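PDB 4PUG: BolA like protein from Arabidopsis thaliana, which may regulate transcription in a redox-dependent way or iron-sulfur cluster biogenesis, alone or with glutaredoxins, with which it binds a labile iron-sulfur cluster. Local coordinates for residues G59-L62 and V63-H66; V69-L72 and L73-E76. One frame throughout, in Å; residues are numbered along the deposited sequence.

Interaction 1 of 2, residues G59-L62 and V63-H66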
ATOM      1  N   GLY A  59      -8.013 -18.856  -1.793  1.00 22.72           N
ATOM      2  CA  GLY A  59      -8.377 -19.379  -3.097  1.00 20.48           C
ATOM      3  C   GLY A  59      -7.886 -18.531  -4.255  1.00 29.39           C
ATOM      4  O   GLY A  59      -8.120 -18.859  -5.419  1.00 24.53           O
ATOM      5  N   MET A  60      -7.209 -17.433  -3.940  1.00 24.78           N
ATOM      6  CA  MET A  60      -6.656 -16.575  -4.976  1.00 22.74           C
ATOM      7  C   MET A  60      -5.206 -16.942  -5.239  1.00 18.81           C
ATOM      8  O   MET A  60      -4.423 -17.106  -4.306  1.00 23.05           O
ATOM      9  CB  MET A  60      -6.726 -15.107  -4.561  1.00 22.65           C
ATOM     10  CG  MET A  60      -8.123 -14.545  -4.375  1.00 27.13           C
ATOM     11  SD  MET A  60      -8.044 -12.754  -4.175  1.00 33.87           S
ATOM     12  CE  MET A  60      -9.775 -12.350  -3.991  1.00 21.54           C
ATOM     13  N   ASN A  61      -4.843 -17.070  -6.510  1.00 15.35           N
ATOM     14  CA  ASN A  61      -3.434 -17.179  -6.856  1.00 14.98           C
ATOM     15  C   ASN A  61      -2.779 -15.819  -6.621  1.00 18.35           C
ATOM     16  O   ASN A  61      -3.478 -14.837  -6.368  1.00 16.96           O
ATOM     17  CB  ASN A  61      -3.262 -17.647  -8.304  1.00 24.22           C
ATOM     18  CG  ASN A  61      -4.118 -16.861  -9.276  1.00 29.56           C
ATOM     19  OD1 ASN A  61      -4.471 -15.713  -9.017  1.00 31.93           O
ATOM     20  ND2 ASN A  61      -4.459 -17.476 -10.402  1.00 31.80           N
ATOM     21  N   LEU A  62      -1.454 -15.749  -6.691  1.00 19.70           N
ATOM     22  CA  LEU A  62      -0.763 -14.485  -6.435  1.00 29.31           C
ATOM     23  C   LEU A  62      -1.203 -13.361  -7.376  1.00 24.24           C
ATOM     24  O   LEU A  62      -1.429 -12.225  -6.938  1.00 22.85           O
ATOM     25  CB  LEU A  62       0.758 -14.674  -6.486  1.00 31.12           C
ATOM     26  CG  LEU A  62       1.641 -13.468  -6.148  1.00 26.74           C
ATOM     27  CD1 LEU A  62       2.849 -13.920  -5.341  1.00 35.97           C
ATOM     28  CD2 LEU A  62       2.089 -12.743  -7.411  1.00 25.79           C
ATOM     29  N   VAL A  63      -1.324 -13.678  -8.664  1.00 19.20           N
ATOM     30  CA  VAL A  63      -1.642 -12.662  -9.665  1.00 20.69           C
ATOM     31  C   VAL A  63      -2.972 -11.968  -9.365  1.00 22.11           C
ATOM     32  O   VAL A  63      -3.082 -10.753  -9.493  1.00 15.68           O
ATOM     33  CB  VAL A  63      -1.593 -13.217 -11.121  1.00 24.73           C
ATOM     34  CG1 VAL A  63      -2.555 -14.386 -11.301  1.00 32.57           C
ATOM     35  CG2 VAL A  63      -1.868 -12.107 -12.141  1.00 29.72           C
ATOM     36  N   LYS A  64      -3.962 -12.734  -8.917  1.00 19.41           N
ATOM     37  CA  LYS A  64      -5.274 -12.182  -8.602  1.00 22.94           C
ATOM     38  C   LYS A  64      -5.256 -11.317  -7.341  1.00 27.35           C
ATOM     39  O   LYS A  64      -5.905 -10.268  -7.298  1.00 17.99           O
ATOM     40  CB  LYS A  64      -6.293 -13.307  -8.448  1.00 28.77           C
ATOM     41  CG  LYS A  64      -7.697 -12.931  -8.848  1.00 37.27           C
ATOM     42  CD  LYS A  64      -8.654 -14.057  -8.527  1.00 43.26           C
ATOM     43  CE  LYS A  64     -10.017 -13.515  -8.143  1.00 37.70           C
ATOM     44  NZ  LYS A  64     -10.911 -14.591  -7.634  1.00 34.01           N
ATOM     45  N   ARG A  65      -4.529 -11.766  -6.319  1.00 22.12           N
ATOM     46  CA  ARG A  65      -4.363 -11.000  -5.084  1.00 23.77           C
ATOM     47  C   ARG A  65      -3.747  -9.644  -5.398  1.00 21.50           C
ATOM     48  O   ARG A  65      -4.283  -8.589  -5.041  1.00 19.68           O
ATOM     49  CB  ARG A  65      -3.452 -11.749  -4.103  1.00 17.74           C
ATOM     50  CG  ARG A  65      -3.971 -13.103  -3.634  1.00 17.89           C
ATOM     51  CD  ARG A  65      -3.006 -13.786  -2.660  1.00 23.21           C
ATOM     52  NE  ARG A  65      -3.464 -15.130  -2.308  1.00 24.42           N
ATOM     53  CZ  ARG A  65      -2.931 -15.889  -1.354  1.00 18.50           C
ATOM     54  NH1 ARG A  65      -1.910 -15.448  -0.631  1.00 18.08           N
ATOM     55  NH2 ARG A  65      -3.429 -17.095  -1.119  1.00 24.07           N
ATOM     56  N   HIS A  66      -2.608  -9.688  -6.080  1.00 19.65           N
ATOM     57  CA  HIS A  66      -1.892  -8.469  -6.436  1.00 21.84           C
ATOM     58  C   HIS A  66      -2.676  -7.552  -7.370  1.00 23.56           C
ATOM     59  O   HIS A  66      -2.582  -6.329  -7.259  1.00 23.52           O
ATOM     60  CB  HIS A  66      -0.514  -8.787  -7.013  1.00 36.18           C
ATOM     61  CG  HIS A  66       0.497  -9.154  -5.981  1.00 39.38           C
ATOM     62  ND1 HIS A  66       1.811  -8.762  -6.046  1.00 43.17           N
ATOM     63  CD2 HIS A  66       0.382  -9.881  -4.834  1.00 35.19           C
ATOM     64  CE1 HIS A  66       2.472  -9.225  -4.999  1.00 43.71           C
ATOM     65  NE2 HIS A  66       1.616  -9.910  -4.250  1.00 37.68           N
TER

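Interaction 2 of 2, residues V69-L72 and L73-E76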
ATOM      1  N   VAL A  69      -5.182  -5.804  -5.073  1.00 19.20           N
ATOM      2  CA  VAL A  69      -4.539  -4.723  -4.325  1.00 19.00           C
ATOM      3  C   VAL A  69      -4.210  -3.519  -5.216  1.00 21.03           C
ATOM      4  O   VAL A  69      -4.465  -2.375  -4.835  1.00 17.70           O
ATOM      5  CB  VAL A  69      -3.276  -5.197  -3.570  1.00 17.10           C
ATOM      6  CG1 VAL A  69      -2.660  -4.048  -2.782  1.00 23.27           C
ATOM      7  CG2 VAL A  69      -3.610  -6.362  -2.641  1.00 14.02           C
ATOM      8  N   TYR A  70      -3.664  -3.779  -6.403  1.00 15.93           N
ATOM      9  CA  TYR A  70      -3.349  -2.708  -7.349  1.00 17.74           C
ATOM     10  C   TYR A  70      -4.605  -1.958  -7.772  1.00 26.31           C
ATOM     11  O   TYR A  70      -4.584  -0.739  -7.934  1.00 21.34           O
ATOM     12  CB  TYR A  70      -2.625  -3.251  -8.586  1.00 24.46           C
ATOM     13  CG  TYR A  70      -1.124  -3.060  -8.550  1.00 21.23           C
ATOM     14  CD1 TYR A  70      -0.508  -2.057  -9.290  1.00 25.18           C
ATOM     15  CD2 TYR A  70      -0.323  -3.884  -7.777  1.00 23.24           C
ATOM     16  CE1 TYR A  70       0.868  -1.882  -9.254  1.00 30.81           C
ATOM     17  CE2 TYR A  70       1.048  -3.717  -7.736  1.00 26.60           C
ATOM     18  CZ  TYR A  70       1.637  -2.716  -8.474  1.00 27.49           C
ATOM     19  OH  TYR A  70       3.003  -2.556  -8.428  1.00 33.00           O
ATOM     20  N   HIS A  71      -5.696  -2.695  -7.949  1.00 24.98           N
ATOM     21  CA  HIS A  71      -6.977  -2.097  -8.292  1.00 25.67           C
ATOM     22  C   HIS A  71      -7.464  -1.176  -7.180  1.00 24.80           C
ATOM     23  O   HIS A  71      -7.949  -0.077  -7.442  1.00 22.44           O
ATOM     24  CB  HIS A  71      -8.020  -3.176  -8.565  1.00 18.36           C
ATOM     25  CG  HIS A  71      -9.416  -2.646  -8.672  1.00 27.64           C
ATOM     26  ND1 HIS A  71      -9.861  -1.939  -9.769  1.00 31.34           N
ATOM     27  CD2 HIS A  71     -10.459  -2.706  -7.815  1.00 20.59           C
ATOM     28  CE1 HIS A  71     -11.122  -1.591  -9.585  1.00 36.68           C
ATOM     29  NE2 HIS A  71     -11.510  -2.045  -8.405  1.00 33.39           N
ATOM     30  N   LEU A  72      -7.332  -1.627  -5.936  1.00 23.65           N
ATOM     31  CA  LEU A  72      -7.745  -0.812  -4.795  1.00 19.51           C
ATOM     32  C   LEU A  72      -6.910   0.464  -4.651  1.00 21.01           C
ATOM     33  O   LEU A  72      -7.386   1.466  -4.119  1.00 22.71           O
ATOM     34  CB  LEU A  72      -7.691  -1.626  -3.500  1.00 20.59           C
ATOM     35  CG  LEU A  72      -8.680  -2.790  -3.414  1.00 19.24           C
ATOM     36  CD1 LEU A  72      -8.455  -3.589  -2.140  1.00 18.31           C
ATOM     37  CD2 LEU A  72     -10.111  -2.278  -3.486  1.00 17.87           C
ATOM     38  N   LEU A  73      -5.673   0.431  -5.135  1.00 20.07           N
ATOM     39  CA  LEU A  73      -4.776   1.573  -4.989  1.00 21.94           C
ATOM     40  C   LEU A  73      -4.511   2.311  -6.300  1.00 20.18           C
ATOM     41  O   LEU A  73      -3.523   3.037  -6.415  1.00 17.15           O
ATOM     42  CB  LEU A  73      -3.449   1.132  -4.365  1.00 19.56           C
ATOM     43  CG  LEU A  73      -3.524   0.584  -2.940  1.00 20.25           C
ATOM     44  CD1 LEU A  73      -2.143   0.201  -2.435  1.00 22.34           C
ATOM     45  CD2 LEU A  73      -4.176   1.596  -2.011  1.00 22.03           C
ATOM     46  N   ARG A  74      -5.395   2.135  -7.277  1.00 15.63           N
ATOM     47  CA  ARG A  74      -5.208   2.740  -8.595  1.00 18.55           C
ATOM     48  C   ARG A  74      -5.169   4.268  -8.548  1.00 17.98           C
ATOM     49  O   ARG A  74      -4.379   4.893  -9.254  1.00 12.30           O
ATOM     50  CB  ARG A  74      -6.293   2.271  -9.568  1.00 23.72           C
ATOM     51  CG  ARG A  74      -6.108   2.782 -10.988  1.00 36.83           C
ATOM     52  CD  ARG A  74      -7.141   2.185 -11.925  1.00 47.95           C
ATOM     53  NE  ARG A  74      -7.045   0.729 -11.980  1.00 47.97           N
ATOM     54  CZ  ARG A  74      -8.092  -0.087 -12.056  1.00 55.94           C
ATOM     55  NH1 ARG A  74      -9.322   0.409 -12.084  1.00 50.88           N
ATOM     56  NH2 ARG A  74      -7.911  -1.400 -12.103  1.00 53.44           N
ATOM     57  N   GLU A  75      -6.023   4.861  -7.717  1.00 13.37           N
ATOM     58  CA  GLU A  75      -6.054   6.314  -7.566  1.00 11.78           C
ATOM     59  C   GLU A  75      -4.720   6.845  -7.054  1.00 13.89           C
ATOM     60  O   GLU A  75      -4.227   7.869  -7.528  1.00 13.00           O
ATOM     61  CB  GLU A  75      -7.180   6.742  -6.623  1.00 19.99           C
ATOM     62  CG  GLU A  75      -7.190   8.232  -6.310  1.00 25.33           C
ATOM     63  CD  GLU A  75      -8.321   8.630  -5.384  1.00 20.78           C
ATOM     64  OE1 GLU A  75      -8.456   8.016  -4.305  1.00 30.23           O
ATOM     65  OE2 GLU A  75      -9.078   9.557  -5.737  1.00 22.83           O
ATOM     66  N   GLU A  76      -4.142   6.144  -6.085  1.00 15.37           N
ATOM     67  CA  GLU A  76      -2.860   6.548  -5.521  1.00 14.61           C
ATOM     68  C   GLU A  76      -1.741   6.433  -6.554  1.00 15.54           C
ATOM     69  O   GLU A  76      -0.864   7.292  -6.622  1.00 15.87           O
ATOM     70  CB  GLU A  76      -2.528   5.731  -4.269  1.00 11.23           C
ATOM     71  CG  GLU A  76      -3.582   5.809  -3.165  1.00 12.74           C
ATOM     72  CD  GLU A  76      -3.806   7.223  -2.651  1.00 17.86           C
ATOM     73  OE1 GLU A  76      -2.896   8.070  -2.786  1.00 13.36           O
ATOM     74  OE2 GLU A  76      -4.898   7.489  -2.106  1.00 22.93           O
TER
HETATM   75  O   HOH W   1      -6.813   4.221  -4.652  1.00 24.18           O

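Interaction 1 of 2, residues G59-L62 and V63-H66
R65 reaches back from the first turn of its helix to the backbone that leads into it, and its NE gives a hydrogen bond of 3.0 Å to M60 O. The donor stands above the carbonyl plane, 45° out of it, and NH2 adds a weak bond to the same oxygen. An arginine chain extended from CG to NE brings the guanidinium this far, while R65 CG packs 3.5 Å from M60 CB, the two side chains crossing at a slant. NH1 turns to other partners, a salt bridge with E93 and the carbonyl of S88. With an alanine here, E93 is likely to lose its cationic partner and M60 O its side-chain donors.

N61, next to M60, is the N-cap. With CG set between the backbone N and the carbonyl carbon (chi1 49°), OD1 accepts from K64 N, three residues further on, at 3.0 Å, the donor tilted 28° from the amide carbonyl plane. V63 CG1 lies alongside the amide, 3.3 Å from OD1. L62 then lays CD2 over the centre of the H66 ring, a CH-pi contact 4.1 Å from the centroid, while H66 N bonds to L62 O, the i to i+4 bond. Asparagine capping followed by regular helical bonding is the classic N-terminal start of an alpha helix, here helix 62-72 of the BolA domain.

Interaction 2 of 2, residues V69-L72 and L73-E76
V69 and L73 meet through their methyl groups, CG1 to CD1 at 4.3 Å, the apolar part of this helix end. L73 carries CG anti to its carbonyl carbon (chi1 -64°), which also brings CG to 3.6 Å from V69 O. Both residues are buried: V69 packs on I86 and L73 on L84 of strand 83-89, and L73 also touches M10 of helix 6-18.

The three backbone bonds that cross the junction are weak. L73 N is shared between V69 O at 3.1 Å and Y70 O at 3.2 Å, both with bent geometry, and R74 N gives a long bond of 3.4 Å to H71 O. A water bridges the break, donating to L72 O at 2.9 Å and weakly accepting from E75 N, so that it links the end of one helix to the beginning of the next.

On the exposed side, the polar groups of H71 and R74 come together. R74 bends at chi3 (-61°), which folds its guanidinium back toward the imidazole; NH2 arrives at the ring edge, near the ring plane, 3.1 Å from ND1. The two planes are steeply inclined, 68° apart, so the groups do not stack. The whole is a break between consecutive helices of the BolA domain, with L73 the first residue to leave helical geometry after helix 62-72 and the N-cap of helix 74-78.

How the interactions relate
Helix 62-72 links the two contacts: interaction 1 builds its beginning and interaction 2 its end, with their centres about 15 Å apart. They follow in series along the chain and do not otherwise touch. Interaction 1 lies at the surface, where the loop after strand 47-53 enters the helix; interaction 2 is closer to the centre of the chain, where helix 74-78 takes over before strand 83-89. That strand runs parallel to strand 47-53, and residues of both contacts pack against it. Helices 62-72 and 74-78 thus connect two parallel strands in a beta-alpha-beta crossover, with the two contacts at the start and the end of its first helix.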